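Local coordinates for ABC transporter, periplasmic substrate-binding protein (Thermotoga maritima, PDB 2HPG), which probably captures a small solute in the periplasm and hands it to a tripartite ATP-independent (TRAP) transporter for uptake, at residues W30-V34 against I248-M253; V68-S74 against L227-V233; F135-Q139 against A256-S261. All coordinates share one frame; numbering follows the deposited sequence. Where two conformers were deposited one is given.

The three contacts differ in burial and in chemistry. Interaction 2, whose centre lies about 8 Å from the centre of the chain, is deeply buried and relies on backbone hydrogen bonds between two strands. Interaction 3, also buried, sets a helix against a strand of the same sheet, using a serine hydroxyl and an indole face. The centre of interaction 1 lies about 20 Å from that of the chain, and the contact is only partly buried; two helices meet there, mostly through apolar groups and one indole hydrogen bond. Helix 243-278 serves interactions 1 and 3, while neighbouring strands 130-146 and 218-234 tie interaction 3 to interaction 2. Trp137 NE1 probably bonds to Met253 O, linking interactions 3 and 1.

Interaction 1: W30-V34 against I248-M253; sequences WAKAV and IIEEEM
Trp30 lays its indole against Ile249, Glu252 and Met253, showing how one large side chain can supply both the polar and the apolar part of a helix-helix contact. Its NE1 donates a 3.2 Å hydrogen bond to Ile249 O, with 157° at the hydrogen. The donor sits in the carbonyl plane, on a lone pair, although the oxygen lies slightly out of the plane of the indole. That oxygen also accepts the helical bond of Met253 N, so the indole is a second donor to a carbonyl already used within its own helix. With CG opposite the Trp30 backbone nitrogen (chi1 162°), the ring is carried across to the partner helix. Met253, modelled as selenomethionine in two conformers, lies over one indole face. In the conformer given, SE is 4.0 Å from the centroid of the six-membered ring of Trp30, a Met-aromatic contact whose detail is uncertain, since the methyl is modelled too close to the ring. Ile249 CG2 lies in the ring plane, 3.9 Å from Trp30 CZ2. One turn further on, Val34 divides its two methyls: CG1 packs 3.9 Å from Ile249 CG1, while CG2 rests 4.0 Å from Glu252 CB. A phenylalanine in place of Trp30 would lack the indole nitrogen, so Ile249 O would probably lose its second donor and a gap would be likely to open beside Ile249 CG2. The two short helical segments run roughly antiparallel, at 142°, with axes 9.3 Å apart. Beneath them lie the strands of the sheet: Ile44 of strand 42-47 touches both Trp30 and Val34, Phe13 of strand 9-14 meets the indole edge-to-face, and Leu133 of strand 130-146 packs on Ile249.

Interaction 2: V68-S74 against L227-V233; sequences VGWNTDS and LINFEIV
Thr72 and Phe230 face each other as an antiparallel hydrogen-bonded pair, with Thr72 N reaching Phe230 O at 2.8 Å. In the return bond Thr72 O is gripped twice: Phe230 N at 2.9 Å and Asn229 ND2 at 3.0 Å approach from opposite faces of the carbonyl plane, and neither lies on a lone pair. The acceptor lies in the amide plane of Asn229, whose OD1 is in turn bonded to Tyr23 OH and Gln139 NE2, so the amide is fixed at both ends. Trp70 and Ile232 form the next hydrogen-bonded pair. Side chains consequently alternate. On one face of the sheet Ile232 sends CD1 across to within 3.9 Å of Thr72 CG2 and to the edge of the Trp70 ring, near its plane. Its chi1 of 66° sets CG1 between the backbone nitrogen and the carbonyl carbon, the orientation from which CD1 makes this reach. Strand 218-234 here enters antiparallel beside strand 68-73, which runs parallel to strand 9-14 on its other side; such a reversed strand within a mainly parallel sheet is a feature of type 2 periplasmic binding proteins. On the opposite face Asn71 and Glu231 run alongside each other, their flat ends nearly coplanar (12°), though which amide atom faces the carboxylate is uncertain. Gly69 CA comes 3.0 Å from Ile232 O, leaving no room for a side chain. At the far end, Asp73 N-caps helix 74-77 through its OD1 bond to Arg76 N. Ser74 CB meets Phe230 CE2 obliquely at 3.9 Å, and a water accepts from Ser74 N at 3.0 Å while donating to Ile228 O.

Interaction 3: F135-Q139 against A256-S261; sequences FYWVQ and AGIEVS
Gly257 presses its CA over one face of the Trp137 indole, a CH-pi contact measuring 3.5 Å to the centroid of the five-membered ring, 17° off the ring normal. This is helix-on-sheet packing in a periplasmic binding protein: the short segments of helix 243-278 and strand 130-146 run nearly parallel, 23° apart, and their axes approach to 6.1 Å. So close an approach depends on Gly257, where a side chain would collide with the indole nitrogen. On the same side of the ring, Ala256 CB, 3.9 Å from Trp137 CZ2, and Val260 CG1, 3.9 Å from Trp137 CZ3, flank the glycine, each meeting the ring obliquely. Tyr136 meets the helix alongside Ile258, with CD2 3.8 Å from CG1 of that residue in the conformer given. The polar element is Ser261 OG, which accepts from Val138 N at 2.9 Å, a bond bent to 134°. With OG anti to its carbonyl carbon, the hydroxyl also lies near Gly257 O and Tyr136 O; which of them takes its proton is not settled, and the position of Tyr136 O is the less certain. Further out, Trp137 is positioned by Phe27 of helix 22-37, which stacks on it, by Tyr23 edge-to-face, and by a hydrogen bond from NE1 to Met253 O. Leu226 of strand 218-234 and Leu108 of helix 101-112 pack against Val138. Among these apolar neighbours one polar atom stands out: Val138 O is buried by the contact and has no hydrogen-bonding partner in the model.

Interaction 1: W30-V34 against I248-M253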
ATOM      1  N   TRP A  30      11.781  -6.673 -12.087  1.00 20.31           N
ATOM      2  CA  TRP A  30      12.403  -5.362 -12.075  1.00 21.05           C
ATOM      3  C   TRP A  30      13.916  -5.437 -11.915  1.00 21.69           C
ATOM      4  O   TRP A  30      14.655  -4.766 -12.639  1.00 21.36           O
ATOM      5  CB  TRP A  30      11.817  -4.519 -10.954  1.00 20.33           C
ATOM      6  CG  TRP A  30      12.628  -3.354 -10.574  1.00 19.27           C
ATOM      7  CD1 TRP A  30      12.902  -2.248 -11.334  1.00 19.37           C
ATOM      8  CD2 TRP A  30      13.237  -3.133  -9.302  1.00 20.54           C
ATOM      9  NE1 TRP A  30      13.641  -1.349 -10.611  1.00 19.11           N
ATOM     10  CE2 TRP A  30      13.886  -1.879  -9.364  1.00 19.44           C
ATOM     11  CE3 TRP A  30      13.314  -3.886  -8.112  1.00 19.44           C
ATOM     12  CZ2 TRP A  30      14.600  -1.356  -8.283  1.00 21.37           C
ATOM     13  CZ3 TRP A  30      14.010  -3.357  -7.034  1.00 19.28           C
ATOM     14  CH2 TRP A  30      14.636  -2.101  -7.121  1.00 20.37           C
ATOM     15  N   ALA A  31      14.359  -6.232 -10.949  1.00 22.29           N
ATOM     16  CA  ALA A  31      15.785  -6.431 -10.679  1.00 23.35           C
ATOM     17  C   ALA A  31      16.498  -7.004 -11.895  1.00 24.23           C
ATOM     18  O   ALA A  31      17.564  -6.535 -12.272  1.00 24.53           O
ATOM     19  CB  ALA A  31      15.970  -7.358  -9.495  1.00 22.32           C
ATOM     20  N   LYS A  32      15.911  -8.032 -12.495  1.00 25.86           N
ATOM     21  CA  LYS A  32      16.492  -8.657 -13.687  1.00 26.32           C
ATOM     22  C   LYS A  32      16.625  -7.664 -14.861  1.00 26.97           C
ATOM     23  O   LYS A  32      17.659  -7.650 -15.536  1.00 26.97           O
ATOM     24  CB  LYS A  32      15.682  -9.896 -14.052  1.00 26.61           C
ATOM     25  CG  LYS A  32      16.274 -10.749 -15.142  1.00 27.61           C
ATOM     26  CD  LYS A  32      15.676 -12.165 -15.120  1.00 28.74           C
ATOM     27  CE  LYS A  32      16.396 -13.080 -14.098  1.00 30.90           C
ATOM     28  NZ  LYS A  32      15.824 -14.483 -14.009  1.00 31.55           N
ATOM     29  N   ALA A  33      15.616  -6.802 -15.058  1.00 27.01           N
ATOM     30  CA  ALA A  33      15.624  -5.780 -16.116  1.00 27.40           C
ATOM     31  C   ALA A  33      16.668  -4.676 -15.888  1.00 27.84           C
ATOM     32  O   ALA A  33      17.363  -4.288 -16.832  1.00 28.83           O
ATOM     33  CB  ALA A  33      14.221  -5.151 -16.274  1.00 27.57           C
ATOM     34  N   VAL A  34      16.774  -4.162 -14.655  1.00 27.46           N
ATOM     35  CA  VAL A  34      17.845  -3.209 -14.299  1.00 27.36           C
ATOM     36  C   VAL A  34      19.236  -3.805 -14.498  1.00 27.08           C
ATOM     37  O   VAL A  34      20.123  -3.142 -15.002  1.00 27.22           O
ATOM     38  CB  VAL A  34      17.697  -2.715 -12.854  1.00 26.88           C
ATOM     39  CG1 VAL A  34      18.957  -1.966 -12.399  1.00 27.29           C
ATOM     40  CG2 VAL A  34      16.483  -1.835 -12.758  1.00 25.50           C
ATOM     41  N   ILE A 248      17.146   4.331 -15.617  1.00 29.89           N
ATOM     42  CA  ILE A 248      16.799   2.928 -15.805  1.00 29.84           C
ATOM     43  C   ILE A 248      16.114   2.335 -14.567  1.00 29.54           C
ATOM     44  O   ILE A 248      15.114   1.623 -14.677  1.00 28.79           O
ATOM     45  CB  ILE A 248      18.034   2.078 -16.111  1.00 29.62           C
ATOM     46  CG1 ILE A 248      18.586   2.417 -17.507  1.00 29.83           C
ATOM     47  CG2 ILE A 248      17.693   0.573 -16.043  1.00 28.98           C
ATOM     48  CD1 ILE A 248      20.054   2.105 -17.679  1.00 29.75           C
ATOM     49  N   ILE A 249      16.660   2.610 -13.394  1.00 29.25           N
ATOM     50  CA  ILE A 249      16.107   2.039 -12.168  1.00 29.68           C
ATOM     51  C   ILE A 249      14.666   2.503 -11.931  1.00 29.82           C
ATOM     52  O   ILE A 249      13.779   1.671 -11.683  1.00 29.86           O
ATOM     53  CB  ILE A 249      16.968   2.358 -10.932  1.00 29.28           C
ATOM     54  CG1 ILE A 249      18.315   1.653 -11.023  1.00 29.86           C
ATOM     55  CG2 ILE A 249      16.284   1.878  -9.679  1.00 29.13           C
ATOM     56  CD1 ILE A 249      19.350   2.191 -10.038  1.00 29.65           C
ATOM     57  N   GLU A 250      14.433   3.816 -12.004  1.00 29.84           N
ATOM     58  CA  GLU A 250      13.098   4.387 -11.805  1.00 30.22           C
ATOM     59  C   GLU A 250      12.088   3.979 -12.859  1.00 29.84           C
ATOM     60  O   GLU A 250      10.939   3.713 -12.535  1.00 29.33           O
ATOM     61  CB  GLU A 250      13.153   5.904 -11.828  1.00 30.36           C
ATOM     62  CG  GLU A 250      13.853   6.532 -10.683  1.00 32.03           C
ATOM     63  CD  GLU A 250      13.951   8.042 -10.837  1.00 33.22           C
ATOM     64  OE1 GLU A 250      14.517   8.508 -11.852  1.00 37.45           O
ATOM     65  OE2 GLU A 250      13.464   8.770  -9.939  1.00 39.40           O
ATOM     66  N   GLU A 251      12.505   3.999 -14.127  1.00 29.77           N
ATOM     67  CA  GLU A 251      11.622   3.657 -15.259  1.00 29.80           C
ATOM     68  C   GLU A 251      11.236   2.195 -15.257  1.00 28.18           C
ATOM     69  O   GLU A 251      10.096   1.848 -15.531  1.00 27.47           O
ATOM     70  CB  GLU A 251      12.301   3.965 -16.607  1.00 29.96           C
ATOM     71  CG  GLU A 251      12.402   5.449 -16.919  1.00 31.65           C
ATOM     72  CD  GLU A 251      13.078   5.730 -18.251  1.00 32.39           C
ATOM     73  OE1 GLU A 251      13.549   4.777 -18.917  1.00 36.90           O
ATOM     74  OE2 GLU A 251      13.135   6.918 -18.624  1.00 36.11           O
ATOM     75  N   GLU A 252      12.199   1.330 -14.980  1.00 27.06           N
ATOM     76  CA  GLU A 252      11.916  -0.084 -14.933  1.00 26.87           C
ATOM     77  C   GLU A 252      10.994  -0.480 -13.790  1.00 26.46           C
ATOM     78  O   GLU A 252      10.250  -1.465 -13.898  1.00 26.17           O
ATOM     79  CB  GLU A 252      13.207  -0.873 -14.837  1.00 27.40           C
ATOM     80  CG  GLU A 252      13.963  -0.878 -16.125  1.00 28.32           C
ATOM     81  CD  GLU A 252      13.133  -1.407 -17.260  1.00 32.63           C
ATOM     82  OE1 GLU A 252      12.412  -2.415 -17.053  1.00 32.72           O
ATOM     83  OE2 GLU A 252      13.195  -0.799 -18.355  1.00 36.01           O
HETATM   84  N   MSE A 253      10.998   0.273 -12.710  0.50 26.04           N
HETATM   85  CA  MSE A 253      10.140  -0.118 -11.624  0.50 25.86           C
HETATM   86  C   MSE A 253       8.766   0.519 -11.665  0.50 25.41           C
HETATM   87  O   MSE A 253       7.812  -0.062 -11.155  0.50 25.07           O
HETATM   88  CB  MSE A 253      10.796   0.130 -10.294  0.50 25.99           C
HETATM   89  CG  MSE A 253      10.688  -1.119  -9.463  0.50 26.22           C
HETATM   90 SE   MSE A 253      10.470  -0.624  -7.741  0.45 25.27          SE
HETATM   91  CE  MSE A 253      11.702  -1.724  -6.782  0.50 26.49           C
TER

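Interaction 2: V68-S74 against L227-V233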
ATOM      1  N   VAL A  68      20.377   0.339   0.362  1.00 22.90           N
ATOM      2  CA  VAL A  68      19.190  -0.411   0.722  1.00 21.87           C
ATOM      3  C   VAL A  68      17.922   0.311   0.244  1.00 21.17           C
ATOM      4  O   VAL A  68      17.900   1.536   0.104  1.00 20.09           O
ATOM      5  CB  VAL A  68      19.146  -0.662   2.250  1.00 22.57           C
ATOM      6  CG1 VAL A  68      18.796   0.612   2.989  1.00 21.34           C
ATOM      7  CG2 VAL A  68      18.145  -1.754   2.575  1.00 23.81           C
ATOM      8  N   GLY A  69      16.879  -0.471  -0.028  1.00 20.58           N
ATOM      9  CA  GLY A  69      15.578   0.066  -0.363  1.00 20.12           C
ATOM     10  C   GLY A  69      14.479  -0.678   0.343  1.00 20.01           C
ATOM     11  O   GLY A  69      14.702  -1.778   0.866  1.00 19.15           O
ATOM     12  N   TRP A  70      13.292  -0.077   0.379  1.00 20.00           N
ATOM     13  CA  TRP A  70      12.142  -0.715   1.000  1.00 20.70           C
ATOM     14  C   TRP A  70      10.857  -0.443   0.237  1.00 19.65           C
ATOM     15  O   TRP A  70      10.637   0.657  -0.302  1.00 18.99           O
ATOM     16  CB  TRP A  70      11.951  -0.247   2.451  1.00 22.11           C
ATOM     17  CG  TRP A  70      13.167  -0.350   3.275  1.00 24.42           C
ATOM     18  CD1 TRP A  70      14.045   0.655   3.579  1.00 25.25           C
ATOM     19  CD2 TRP A  70      13.667  -1.530   3.914  1.00 25.15           C
ATOM     20  NE1 TRP A  70      15.070   0.166   4.357  1.00 25.95           N
ATOM     21  CE2 TRP A  70      14.860  -1.174   4.578  1.00 25.67           C
ATOM     22  CE3 TRP A  70      13.231  -2.854   3.974  1.00 25.04           C
ATOM     23  CZ2 TRP A  70      15.610  -2.096   5.313  1.00 26.47           C
ATOM     24  CZ3 TRP A  70      13.982  -3.777   4.704  1.00 25.07           C
ATOM     25  CH2 TRP A  70      15.157  -3.393   5.359  1.00 25.17           C
ATOM     26  N   ASN A  71      10.018  -1.472   0.218  1.00 18.54           N
ATOM     27  CA  ASN A  71       8.622  -1.378  -0.153  1.00 17.91           C
ATOM     28  C   ASN A  71       7.888  -0.893   1.078  1.00 18.03           C
ATOM     29  O   ASN A  71       7.688  -1.665   2.011  1.00 18.46           O
ATOM     30  CB  ASN A  71       8.129  -2.769  -0.569  1.00 17.61           C
ATOM     31  CG  ASN A  71       6.616  -2.843  -0.779  1.00 17.64           C
ATOM     32  OD1 ASN A  71       6.068  -2.138  -1.613  1.00 13.73           O
ATOM     33  ND2 ASN A  71       5.955  -3.761  -0.067  1.00 17.35           N
ATOM     34  N   THR A  72       7.513   0.380   1.113  1.00 17.76           N
ATOM     35  CA  THR A  72       6.820   0.926   2.289  1.00 17.65           C
ATOM     36  C   THR A  72       5.501   1.585   1.840  1.00 18.05           C
ATOM     37  O   THR A  72       4.944   1.197   0.821  1.00 16.81           O
ATOM     38  CB  THR A  72       7.752   1.885   3.053  1.00 17.46           C
ATOM     39  OG1 THR A  72       7.127   2.317   4.266  1.00 17.88           O
ATOM     40  CG2 THR A  72       8.122   3.072   2.205  1.00 16.60           C
ATOM     41  N   ASP A  73       4.982   2.558   2.597  1.00 18.59           N
ATOM     42  CA  ASP A  73       3.770   3.270   2.181  1.00 18.97           C
ATOM     43  C   ASP A  73       3.725   4.702   2.724  1.00 19.39           C
ATOM     44  O   ASP A  73       4.612   5.102   3.481  1.00 18.81           O
ATOM     45  CB  ASP A  73       2.540   2.480   2.593  1.00 19.29           C
ATOM     46  CG  ASP A  73       2.439   2.291   4.085  1.00 20.32           C
ATOM     47  OD1 ASP A  73       2.868   3.176   4.859  1.00 20.74           O
ATOM     48  OD2 ASP A  73       1.895   1.250   4.478  1.00 22.38           O
ATOM     49  N   SER A  74       2.714   5.475   2.314  1.00 19.88           N
ATOM     50  CA  SER A  74       2.613   6.890   2.710  1.00 19.97           C
ATOM     51  C   SER A  74       2.164   7.054   4.162  1.00 21.07           C
ATOM     52  O   SER A  74       2.293   8.125   4.741  1.00 21.30           O
ATOM     53  CB  SER A  74       1.709   7.687   1.761  1.00 20.64           C
ATOM     54  OG  SER A  74       0.355   7.263   1.817  1.00 19.28           O
ATOM     55  N   LEU A 227      -4.464   0.197  -1.333  1.00 16.84           N
ATOM     56  CA  LEU A 227      -3.101   0.214  -0.789  1.00 16.82           C
ATOM     57  C   LEU A 227      -2.063   0.551  -1.853  1.00 17.25           C
ATOM     58  O   LEU A 227      -1.779  -0.243  -2.772  1.00 16.82           O
ATOM     59  CB  LEU A 227      -2.782  -1.110  -0.074  1.00 17.27           C
ATOM     60  CG  LEU A 227      -1.387  -1.286   0.539  1.00 16.51           C
ATOM     61  CD1 LEU A 227      -0.856  -0.020   1.183  1.00 15.81           C
ATOM     62  CD2 LEU A 227      -1.454  -2.443   1.561  1.00 16.92           C
ATOM     63  N   ILE A 228      -1.537   1.765  -1.737  1.00 17.03           N
ATOM     64  CA  ILE A 228      -0.523   2.266  -2.633  1.00 17.91           C
ATOM     65  C   ILE A 228       0.805   2.151  -1.910  1.00 17.48           C
ATOM     66  O   ILE A 228       1.010   2.779  -0.870  1.00 18.19           O
ATOM     67  CB  ILE A 228      -0.767   3.748  -2.972  1.00 17.35           C
ATOM     68  CG1 ILE A 228      -2.151   3.943  -3.610  1.00 19.02           C
ATOM     69  CG2 ILE A 228       0.325   4.261  -3.914  1.00 18.06           C
ATOM     70  CD1 ILE A 228      -2.611   5.425  -3.557  1.00 19.16           C
ATOM     71  N   ASN A 229       1.706   1.354  -2.452  1.00 17.35           N
ATOM     72  CA  ASN A 229       3.029   1.233  -1.858  1.00 17.40           C
ATOM     73  C   ASN A 229       3.992   2.224  -2.476  1.00 17.93           C
ATOM     74  O   ASN A 229       3.896   2.555  -3.673  1.00 17.23           O
ATOM     75  CB  ASN A 229       3.560  -0.187  -1.987  1.00 17.06           C
ATOM     76  CG  ASN A 229       2.851  -1.163  -1.063  1.00 16.48           C
ATOM     77  OD1 ASN A 229       2.111  -2.036  -1.513  1.00 17.92           O
ATOM     78  ND2 ASN A 229       3.058  -0.998   0.241  1.00 15.07           N
ATOM     79  N   PHE A 230       4.918   2.700  -1.643  1.00 17.99           N
ATOM     80  CA  PHE A 230       5.990   3.589  -2.072  1.00 18.32           C
ATOM     81  C   PHE A 230       7.306   2.846  -2.010  1.00 18.54           C
ATOM     82  O   PHE A 230       7.594   2.181  -1.034  1.00 17.61           O
ATOM     83  CB  PHE A 230       6.042   4.807  -1.165  1.00 18.78           C
ATOM     84  CG  PHE A 230       5.043   5.844  -1.514  1.00 19.77           C
ATOM     85  CD1 PHE A 230       5.452   7.080  -1.974  1.00 20.19           C
ATOM     86  CD2 PHE A 230       3.683   5.577  -1.425  1.00 20.51           C
ATOM     87  CE1 PHE A 230       4.524   8.034  -2.310  1.00 21.42           C
ATOM     88  CE2 PHE A 230       2.757   6.531  -1.771  1.00 20.53           C
ATOM     89  CZ  PHE A 230       3.189   7.765  -2.205  1.00 21.15           C
ATOM     90  N   GLU A 231       8.095   2.954  -3.071  1.00 19.05           N
ATOM     91  CA  GLU A 231       9.327   2.193  -3.200  1.00 19.27           C
ATOM     92  C   GLU A 231      10.471   3.177  -3.034  1.00 19.77           C
ATOM     93  O   GLU A 231      10.639   4.077  -3.852  1.00 19.37           O
ATOM     94  CB  GLU A 231       9.366   1.494  -4.562  1.00 19.86           C
ATOM     95  CG  GLU A 231       8.098   0.706  -4.895  1.00 17.57           C
ATOM     96  CD  GLU A 231       7.758  -0.344  -3.851  1.00 17.88           C
ATOM     97  OE1 GLU A 231       8.714  -0.943  -3.345  1.00 16.63           O
ATOM     98  OE2 GLU A 231       6.545  -0.560  -3.541  1.00 14.82           O
ATOM     99  N   ILE A 232      11.212   3.043  -1.933  1.00 19.32           N
ATOM    100  CA  ILE A 232      12.211   4.039  -1.558  1.00 19.80           C
ATOM    101  C   ILE A 232      13.627   3.474  -1.546  1.00 20.49           C
ATOM    102  O   ILE A 232      13.817   2.274  -1.341  1.00 19.88           O
ATOM    103  CB  ILE A 232      11.882   4.706  -0.188  1.00 19.62           C
ATOM    104  CG1 ILE A 232      11.962   3.698   0.970  1.00 19.36           C
ATOM    105  CG2 ILE A 232      10.497   5.348  -0.236  1.00 18.67           C
ATOM    106  CD1 ILE A 232      11.825   4.326   2.349  1.00 18.45           C
ATOM    107  N   VAL A 233      14.596   4.349  -1.824  1.00 20.95           N
ATOM    108  CA  VAL A 233      16.026   4.082  -1.635  1.00 21.90           C
ATOM    109  C   VAL A 233      16.698   5.303  -0.996  1.00 22.91           C
ATOM    110  O   VAL A 233      16.091   6.366  -0.888  1.00 23.14           O
ATOM    111  CB  VAL A 233      16.784   3.736  -2.953  1.00 21.86           C
ATOM    112  CG1 VAL A 233      16.330   2.397  -3.531  1.00 22.01           C
ATOM    113  CG2 VAL A 233      16.669   4.864  -4.006  1.00 21.95           C
TER
HETATM  114  O   HOH W   1       0.262   4.540   0.807  1.00 15.70           O

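Interaction 3: F135-Q139 against A256-S261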
ATOM      1  N   PHE A 135       5.674   4.992  -6.879  1.00 19.49           N
ATOM      2  CA  PHE A 135       4.472   4.624  -6.123  1.00 19.56           C
ATOM      3  C   PHE A 135       3.361   4.029  -7.000  1.00 19.11           C
ATOM      4  O   PHE A 135       2.195   4.099  -6.640  1.00 20.00           O
ATOM      5  CB  PHE A 135       3.958   5.793  -5.252  1.00 20.15           C
ATOM      6  CG  PHE A 135       3.579   7.042  -6.024  1.00 21.61           C
ATOM      7  CD1 PHE A 135       2.295   7.186  -6.577  1.00 21.05           C
ATOM      8  CD2 PHE A 135       4.486   8.098  -6.153  1.00 22.50           C
ATOM      9  CE1 PHE A 135       1.940   8.330  -7.267  1.00 21.49           C
ATOM     10  CE2 PHE A 135       4.141   9.266  -6.861  1.00 22.24           C
ATOM     11  CZ  PHE A 135       2.863   9.381  -7.419  1.00 21.99           C
ATOM     12  N   TYR A 136       3.728   3.416  -8.129  1.00 18.72           N
ATOM     13  CA  TYR A 136       2.789   2.703  -8.986  1.00 18.27           C
ATOM     14  C   TYR A 136       2.686   1.231  -8.616  1.00 17.87           C
ATOM     15  O   TYR A 136       2.576   0.355  -9.494  1.00 17.69           O
ATOM     16  CB  TYR A 136       3.237   2.785 -10.441  1.00 19.25           C
ATOM     17  CG  TYR A 136       3.320   4.184 -11.029  1.00 18.57           C
ATOM     18  CD1 TYR A 136       2.726   5.278 -10.425  1.00 20.56           C
ATOM     19  CD2 TYR A 136       3.966   4.390 -12.245  1.00 19.93           C
ATOM     20  CE1 TYR A 136       2.820   6.535 -10.991  1.00 20.63           C
ATOM     21  CE2 TYR A 136       4.051   5.642 -12.809  1.00 19.35           C
ATOM     22  CZ  TYR A 136       3.490   6.702 -12.189  1.00 20.77           C
ATOM     23  OH  TYR A 136       3.607   7.943 -12.789  1.00 20.02           O
ATOM     24  N   TRP A 137       2.706   0.962  -7.313  1.00 17.53           N
ATOM     25  CA  TRP A 137       2.706  -0.399  -6.790  1.00 17.05           C
ATOM     26  C   TRP A 137       1.489  -0.485  -5.912  1.00 17.50           C
ATOM     27  O   TRP A 137       1.429   0.150  -4.870  1.00 17.13           O
ATOM     28  CB  TRP A 137       3.996  -0.675  -6.005  1.00 16.42           C
ATOM     29  CG  TRP A 137       5.159  -0.861  -6.926  1.00 15.52           C
ATOM     30  CD1 TRP A 137       5.806   0.107  -7.637  1.00 15.35           C
ATOM     31  CD2 TRP A 137       5.791  -2.100  -7.266  1.00 15.27           C
ATOM     32  NE1 TRP A 137       6.788  -0.459  -8.414  1.00 15.90           N
ATOM     33  CE2 TRP A 137       6.805  -1.813  -8.193  1.00 14.92           C
ATOM     34  CE3 TRP A 137       5.589  -3.427  -6.880  1.00 15.26           C
ATOM     35  CZ2 TRP A 137       7.631  -2.813  -8.735  1.00 16.09           C
ATOM     36  CZ3 TRP A 137       6.407  -4.413  -7.416  1.00 15.39           C
ATOM     37  CH2 TRP A 137       7.414  -4.099  -8.329  1.00 15.74           C
ATOM     38  N   VAL A 138       0.496  -1.236  -6.371  1.00 18.41           N
ATOM     39  CA  VAL A 138      -0.811  -1.249  -5.735  1.00 18.88           C
ATOM     40  C   VAL A 138      -1.184  -2.683  -5.349  1.00 19.12           C
ATOM     41  O   VAL A 138      -1.077  -3.603  -6.155  1.00 18.90           O
ATOM     42  CB  VAL A 138      -1.843  -0.571  -6.690  1.00 18.80           C
ATOM     43  CG1 VAL A 138      -3.250  -0.923  -6.352  1.00 19.22           C
ATOM     44  CG2 VAL A 138      -1.637   0.963  -6.649  1.00 19.51           C
ATOM     45  N   GLN A 139      -1.576  -2.874  -4.086  1.00 19.29           N
ATOM     46  CA  GLN A 139      -1.957  -4.202  -3.614  1.00 19.38           C
ATOM     47  C   GLN A 139      -3.445  -4.468  -3.788  1.00 19.44           C
ATOM     48  O   GLN A 139      -3.893  -5.606  -3.656  1.00 20.16           O
ATOM     49  CB  GLN A 139      -1.558  -4.376  -2.159  1.00 19.99           C
ATOM     50  CG  GLN A 139      -0.106  -4.748  -1.977  1.00 20.31           C
ATOM     51  CD  GLN A 139       0.229  -4.977  -0.546  1.00 20.66           C
ATOM     52  OE1 GLN A 139      -0.382  -5.822   0.099  1.00 23.15           O
ATOM     53  NE2 GLN A 139       1.183  -4.212  -0.022  1.00 21.57           N
ATOM     54  N   ALA A 256       7.315  -2.114 -13.986  1.00 22.90           N
ATOM     55  CA  ALA A 256       6.997  -3.352 -13.278  1.00 22.67           C
ATOM     56  C   ALA A 256       5.825  -3.155 -12.328  1.00 21.53           C
ATOM     57  O   ALA A 256       5.022  -4.073 -12.115  1.00 21.84           O
ATOM     58  CB  ALA A 256       8.217  -3.843 -12.491  1.00 23.03           C
ATOM     59  N   GLY A 257       5.746  -1.963 -11.744  1.00 19.89           N
ATOM     60  CA  GLY A 257       4.704  -1.629 -10.794  1.00 19.91           C
ATOM     61  C   GLY A 257       3.333  -1.519 -11.427  1.00 20.10           C
ATOM     62  O   GLY A 257       2.372  -2.086 -10.922  1.00 19.20           O
ATOM     63  N   ILE A 258       3.221  -0.748 -12.512  1.00 19.17           N
ATOM     64  CA  ILE A 258       1.991  -0.662 -13.303  0.50 19.26           C
ATOM     65  C   ILE A 258       1.516  -2.081 -13.662  1.00 19.27           C
ATOM     66  O   ILE A 258       0.346  -2.430 -13.568  1.00 19.33           O
ATOM     67  CB  ILE A 258       2.221   0.093 -14.652  0.50 18.98           C
ATOM     68  CG1 ILE A 258       2.521   1.596 -14.449  0.50 18.27           C
ATOM     69  CG2 ILE A 258       0.997  -0.089 -15.562  0.50 18.89           C
ATOM     70  CD1 ILE A 258       3.270   2.292 -15.654  0.60 17.91           C
ATOM     71  N   GLU A 259       2.449  -2.882 -14.141  1.00 20.09           N
ATOM     72  CA  GLU A 259       2.110  -4.238 -14.601  1.00 20.18           C
ATOM     73  C   GLU A 259       1.502  -5.114 -13.497  1.00 19.51           C
ATOM     74  O   GLU A 259       0.456  -5.746 -13.707  1.00 19.27           O
ATOM     75  CB  GLU A 259       3.357  -4.910 -15.170  1.00 20.95           C
ATOM     76  CG  GLU A 259       3.147  -6.283 -15.767  1.00 22.99           C
ATOM     77  CD  GLU A 259       4.462  -6.976 -16.151  1.00 25.57           C
ATOM     78  OE1 GLU A 259       5.550  -6.389 -15.948  1.00 34.97           O
ATOM     79  OE2 GLU A 259       4.409  -8.122 -16.659  1.00 32.94           O
ATOM     80  N   VAL A 260       2.152  -5.192 -12.340  1.00 18.16           N
ATOM     81  CA  VAL A 260       1.614  -6.053 -11.273  1.00 17.69           C
ATOM     82  C   VAL A 260       0.351  -5.447 -10.639  1.00 16.77           C
ATOM     83  O   VAL A 260      -0.555  -6.163 -10.269  1.00 17.11           O
ATOM     84  CB  VAL A 260       2.683  -6.428 -10.219  1.00 17.67           C
ATOM     85  CG1 VAL A 260       3.092  -5.226  -9.365  1.00 16.80           C
ATOM     86  CG2 VAL A 260       2.186  -7.623  -9.364  1.00 17.05           C
ATOM     87  N   SER A 261       0.263  -4.127 -10.553  1.00 16.95           N
ATOM     88  CA  SER A 261      -0.935  -3.464 -10.030  1.00 16.69           C
ATOM     89  C   SER A 261      -2.206  -3.822 -10.791  1.00 16.52           C
ATOM     90  O   SER A 261      -3.255  -4.085 -10.198  1.00 17.02           O
ATOM     91  CB  SER A 261      -0.748  -1.956 -10.082  1.00 16.94           C
ATOM     92  OG  SER A 261       0.344  -1.555  -9.293  1.00 18.29           O
TER